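Local coordinates for UTP-glucose-1-phosphate uridylyltransferase 2 (Trypanosoma brucei, PDB 3GUE), which probably catalyses the reaction of UTP with alpha-D-glucose 1-phosphate to give UDP-glucose and diphosphate, and binds UDP-glucose in the crystal, at residues L204-L207 with L208-Y212; L227-R230 with L231-M235. All coordinates share one frame; numbering follows the deposited sequence.

Contact 1. Residues L204-L207 with L208-Y212; sequences LDYL and LGKGY
Tyr206 and Lys210 meet one turn apart in a local contact at the C-terminal end of helix 203-209, just before the chain turns into strand 214-219 of the central mixed sheet. The lysine chain, bent at chi2, chi3 and chi4, doubles back along the helix instead of stretching away from it. Lys210 CG lies over one face of the Tyr206 ring, 4.1 Å from the centroid, in a CH-pi contact displaced toward the rim. Lys210 NZ then reaches Tyr206 O at 2.7 Å, in the carbonyl plane and on a lone pair. Lys210 N bonds to the same oxygen at 3.2 Å, so one carbonyl of the last turn is held by both the backbone N and the side-chain NZ of Lys210.

Toward helix 310-319, Leu208 CD1 packs 3.9 Å from Leu204 CG, and both leucines touch Leu310. Leu207 and Tyr212 cross at about a right angle, CD2 to CD2 at 4.2 Å, and both rest on Val78 of strand 77-83. Leu207 O accepts from Tyr212 N (3.0 Å) and lies near the plane of the Tyr212 ring, at its edge. That bond, a weak one from Gly211 N to Leu208 O and the positive phi of Gly211 (100°) form a Schellman motif, which ends helix 203-209.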
loop_
_atom_site.group_PDB
_atom_site.type_symbol
_atom_site.label_atom_id
_atom_site.label_comp_id
_atom_site.label_asym_id
_atom_site.label_seq_id
_atom_site.Cartn_x
_atom_site.Cartn_y
_atom_site.Cartn_z
ATOM N N LEU A 204 20.666 6.259 -2.636
ATOM C CA LEU A 204 20.337 7.564 -3.221
ATOM C C LEU A 204 21.562 8.220 -3.895
ATOM O O LEU A 204 21.489 8.592 -5.059
ATOM C CB LEU A 204 19.713 8.518 -2.202
ATOM C CG LEU A 204 19.292 9.873 -2.817
ATOM C CD1 LEU A 204 18.249 9.702 -3.932
ATOM C CD2 LEU A 204 18.817 10.830 -1.760
ATOM N N ASP A 205 22.657 8.363 -3.163
ATOM C CA ASP A 205 23.935 8.822 -3.734
ATOM C C ASP A 205 24.435 7.989 -4.904
ATOM O O ASP A 205 24.987 8.537 -5.868
ATOM C CB ASP A 205 25.020 8.824 -2.665
ATOM C CG ASP A 205 24.827 9.915 -1.642
ATOM O OD1 ASP A 205 24.379 11.014 -2.032
ATOM O OD2 ASP A 205 25.135 9.670 -0.451
ATOM N N TYR A 206 24.282 6.669 -4.801
ATOM C CA TYR A 206 24.642 5.774 -5.893
ATOM C C TYR A 206 23.834 6.051 -7.175
ATOM O O TYR A 206 24.424 6.252 -8.238
ATOM C CB TYR A 206 24.561 4.287 -5.492
ATOM C CG TYR A 206 24.891 3.379 -6.656
ATOM C CD1 TYR A 206 26.210 3.254 -7.112
ATOM C CD2 TYR A 206 23.888 2.691 -7.341
ATOM C CE1 TYR A 206 26.520 2.442 -8.201
ATOM C CE2 TYR A 206 24.191 1.872 -8.428
ATOM C CZ TYR A 206 25.497 1.755 -8.860
ATOM O OH TYR A 206 25.810 0.946 -9.947
ATOM N N LEU A 207 22.501 6.047 -7.076
ATOM C CA LEU A 207 21.611 6.384 -8.226
ATOM C C LEU A 207 21.872 7.769 -8.858
ATOM O O LEU A 207 21.981 7.892 -10.076
ATOM C CB LEU A 207 20.131 6.281 -7.839
ATOM C CG LEU A 207 19.522 4.951 -7.421
ATOM C CD1 LEU A 207 18.130 5.162 -6.822
ATOM C CD2 LEU A 207 19.465 4.015 -8.612
ATOM N N LEU A 208 21.989 8.800 -8.024
ATOM C CA LEU A 208 22.345 10.146 -8.495
ATOM C C LEU A 208 23.699 10.212 -9.193
ATOM O O LEU A 208 23.883 10.975 -10.143
ATOM C CB LEU A 208 22.314 11.141 -7.335
ATOM C CG LEU A 208 20.953 11.468 -6.723
ATOM C CD1 LEU A 208 21.182 12.137 -5.379
ATOM C CD2 LEU A 208 20.112 12.370 -7.641
ATOM N N GLY A 209 24.656 9.426 -8.716
ATOM C CA GLY A 209 25.983 9.352 -9.343
ATOM C C GLY A 209 25.967 8.726 -10.729
ATOM O O GLY A 209 26.844 8.997 -11.560
ATOM N N LYS A 210 24.986 7.866 -10.987
ATOM C CA LYS A 210 24.847 7.286 -12.327
ATOM C C LYS A 210 23.902 8.146 -13.199
ATOM O O LYS A 210 23.635 7.828 -14.357
ATOM C CB LYS A 210 24.393 5.809 -12.243
ATOM C CG LYS A 210 25.069 4.953 -11.148
ATOM C CD LYS A 210 26.591 4.758 -11.324
ATOM C CE LYS A 210 27.465 5.713 -10.450
ATOM N NZ LYS A 210 27.017 5.890 -8.991
ATOM N N GLY A 211 23.414 9.255 -12.638
ATOM C CA GLY A 211 22.713 10.250 -13.437
ATOM C C GLY A 211 21.202 10.134 -13.326
ATOM O O GLY A 211 20.475 10.895 -13.970
ATOM N N TYR A 212 20.730 9.177 -12.523
ATOM C CA TYR A 212 19.288 9.052 -12.265
ATOM C C TYR A 212 18.795 10.217 -11.385
ATOM O O TYR A 212 19.497 10.627 -10.459
ATOM C CB TYR A 212 18.939 7.668 -11.688
ATOM C CG TYR A 212 19.336 6.530 -12.607
ATOM C CD1 TYR A 212 18.642 6.306 -13.804
ATOM C CD2 TYR A 212 20.457 5.713 -12.323
ATOM C CE1 TYR A 212 19.007 5.281 -14.667
ATOM C CE2 TYR A 212 20.835 4.677 -13.196
ATOM C CZ TYR A 212 20.099 4.464 -14.359
ATOM O OH TYR A 212 20.424 3.451 -15.239
#

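Contact 2. Residues L227-R230 with L231-M235; sequences LDVR and LLDYM
Asp228 CB lies 3.8 Å from Leu231 CB, where the two side chains cross at about a right angle at the start of helix 229-237. With CG anti to the backbone N (chi1 -174°), the carboxylate swings forward over the first helical turn. Asp228 CG stands 3.6 Å from Leu231 N. Beyond it the two oxygens have different tasks: Asp228 OD1 accepts from Arg230 N at 2.8 Å and from Leu231 N at 3.3 Å, both weak bonds, while OD2 forms a salt bridge with Arg371. OD2 also has Glu65 close by, a like charge whose effect the arginine would probably offset.

This makes Asp228 the N-cap of the helix, its side chain serving amides that precede the regular bonding pattern. The N-H groups gathered at the helix start and Arg371 would be expected to favour its charged form. The backbone oxygen, Asp228 O, begins the regular ladder, accepting from Leu232 N at 2.9 Å in a nearly straight bond (174° at the hydrogen).

One residue on, Val229 O takes the amide Asp233 N at 2.8 Å. The carboxylate of Asp233 folds back over that carbonyl, bringing Asp233 CG within 3.1 Å of Val229 O, and Val229 CG1 is 4.0 Å from Asp233 OD1. Asp233 OD1 and Val229 O, both acceptors, make no hydrogen bond; OD1 accepts a weak one from Asn70 N. The next bond, from Tyr234 N to Arg230 O, arrives above the carbonyl plane, while the phenol OH of Tyr234 bonds to Glu363 and Lys238. Leu231 is buried, touching Leu61 and Ile64 of helix 61-64, Leu243 of strand 242-248 and Trp307 of strand 300-309; Leu232 and Met235 also touch Trp307.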
loop_
_atom_site.group_PDB
_atom_site.type_symbol
_atom_site.label_atom_id
_atom_site.label_comp_id
_atom_site.label_asym_id
_atom_site.label_seq_id
_atom_site.Cartn_x
_atom_site.Cartn_y
_atom_site.Cartn_z
ATOM N N LEU A 227 4.620 3.310 -15.119
ATOM C CA LEU A 227 5.506 4.422 -15.398
ATOM C C LEU A 227 4.971 5.168 -16.652
ATOM O O LEU A 227 5.021 4.646 -17.768
ATOM C CB LEU A 227 6.923 3.902 -15.602
ATOM C CG LEU A 227 7.984 4.989 -15.418
ATOM C CD1 LEU A 227 9.287 4.428 -14.827
ATOM C CD2 LEU A 227 8.236 5.762 -16.688
ATOM N N ASP A 228 4.426 6.367 -16.459
ATOM C CA ASP A 228 3.891 7.178 -17.577
ATOM C C ASP A 228 4.937 8.212 -17.919
ATOM O O ASP A 228 5.141 9.156 -17.153
ATOM C CB ASP A 228 2.593 7.878 -17.160
ATOM C CG ASP A 228 1.903 8.630 -18.315
ATOM O OD1 ASP A 228 2.522 9.024 -19.334
ATOM O OD2 ASP A 228 0.683 8.838 -18.185
ATOM N N VAL A 229 5.635 8.035 -19.037
ATOM C CA VAL A 229 6.637 9.037 -19.418
ATOM C C VAL A 229 6.017 10.456 -19.646
ATOM O O VAL A 229 6.668 11.460 -19.356
ATOM C CB VAL A 229 7.548 8.566 -20.584
ATOM C CG1 VAL A 229 8.666 9.589 -20.860
ATOM C CG2 VAL A 229 8.150 7.188 -20.278
ATOM N N ARG A 230 4.756 10.531 -20.088
ATOM C CA ARG A 230 4.073 11.841 -20.287
ATOM C C ARG A 230 3.755 12.580 -18.953
ATOM O O ARG A 230 3.683 13.810 -18.916
ATOM C CB ARG A 230 2.819 11.712 -21.189
ATOM C CG ARG A 230 3.099 11.085 -22.574
ATOM C CD ARG A 230 1.917 11.241 -23.570
ATOM N NE ARG A 230 0.861 10.256 -23.331
ATOM C CZ ARG A 230 0.503 9.285 -24.177
ATOM N NH1 ARG A 230 1.102 9.151 -25.368
ATOM N NH2 ARG A 230 -0.469 8.438 -23.829
ATOM N N LEU A 231 3.595 11.822 -17.875
ATOM C CA LEU A 231 3.426 12.384 -16.538
ATOM C C LEU A 231 4.783 12.736 -15.960
ATOM O O LEU A 231 4.963 13.757 -15.280
ATOM C CB LEU A 231 2.743 11.390 -15.628
ATOM C CG LEU A 231 2.324 11.894 -14.241
ATOM C CD1 LEU A 231 1.493 13.217 -14.277
ATOM C CD2 LEU A 231 1.563 10.782 -13.534
ATOM N N LEU A 232 5.741 11.878 -16.212
ATOM C CA LEU A 232 7.110 12.250 -15.926
ATOM C C LEU A 232 7.461 13.584 -16.573
ATOM O O LEU A 232 8.025 14.460 -15.911
ATOM C CB LEU A 232 8.074 11.155 -16.359
ATOM C CG LEU A 232 9.560 11.442 -16.126
ATOM C CD1 LEU A 232 9.777 11.983 -14.669
ATOM C CD2 LEU A 232 10.319 10.170 -16.373
ATOM N N ASP A 233 7.133 13.728 -17.858
ATOM C CA ASP A 233 7.414 14.945 -18.645
ATOM C C ASP A 233 6.810 16.161 -17.939
ATOM O O ASP A 233 7.474 17.170 -17.765
ATOM C CB ASP A 233 6.809 14.843 -20.059
ATOM C CG ASP A 233 7.600 13.952 -21.008
ATOM O OD1 ASP A 233 8.741 13.556 -20.709
ATOM O OD2 ASP A 233 7.072 13.674 -22.103
ATOM N N TYR A 234 5.549 16.024 -17.525
ATOM C CA TYR A 234 4.807 17.058 -16.809
ATOM C C TYR A 234 5.449 17.493 -15.501
ATOM O O TYR A 234 5.578 18.695 -15.233
ATOM C CB TYR A 234 3.395 16.595 -16.511
ATOM C CG TYR A 234 2.637 17.572 -15.631
ATOM C CD1 TYR A 234 2.183 18.787 -16.147
ATOM C CD2 TYR A 234 2.403 17.292 -14.279
ATOM C CE1 TYR A 234 1.512 19.687 -15.365
ATOM C CE2 TYR A 234 1.725 18.191 -13.474
ATOM C CZ TYR A 234 1.275 19.398 -14.036
ATOM O OH TYR A 234 0.579 20.316 -13.268
ATOM N N MET A 235 5.821 16.504 -14.699
ATOM C CA MET A 235 6.441 16.725 -13.397
ATOM C C MET A 235 7.727 17.546 -13.534
ATOM O O MET A 235 7.966 18.526 -12.800
ATOM C CB MET A 235 6.746 15.371 -12.782
ATOM C CG MET A 235 7.314 15.449 -11.384
ATOM S SD MET A 235 8.015 13.869 -10.929
ATOM C CE MET A 235 8.637 14.315 -9.285
#

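How the contacts relate
From the N terminus, the chain first reaches contact 1, at the end of helix 203-209, then runs through strand 214-219 of the central mixed sheet and arrives at contact 2, at the start of helix 229-237. The two are in series, neither nested nor crossed, and each is confined to one continuous stretch, closing no long loop. The centres of contacts 1 and 2 lie about 20 Å apart, and the two do not touch. Contact 1 places its helix against strand 77-83 and helix 310-319; contact 2 places the next helix against strands 242-248 and 300-309 and helix 61-64. Together they bracket strand 214-219, one at a helix exit and the other at a helix entry.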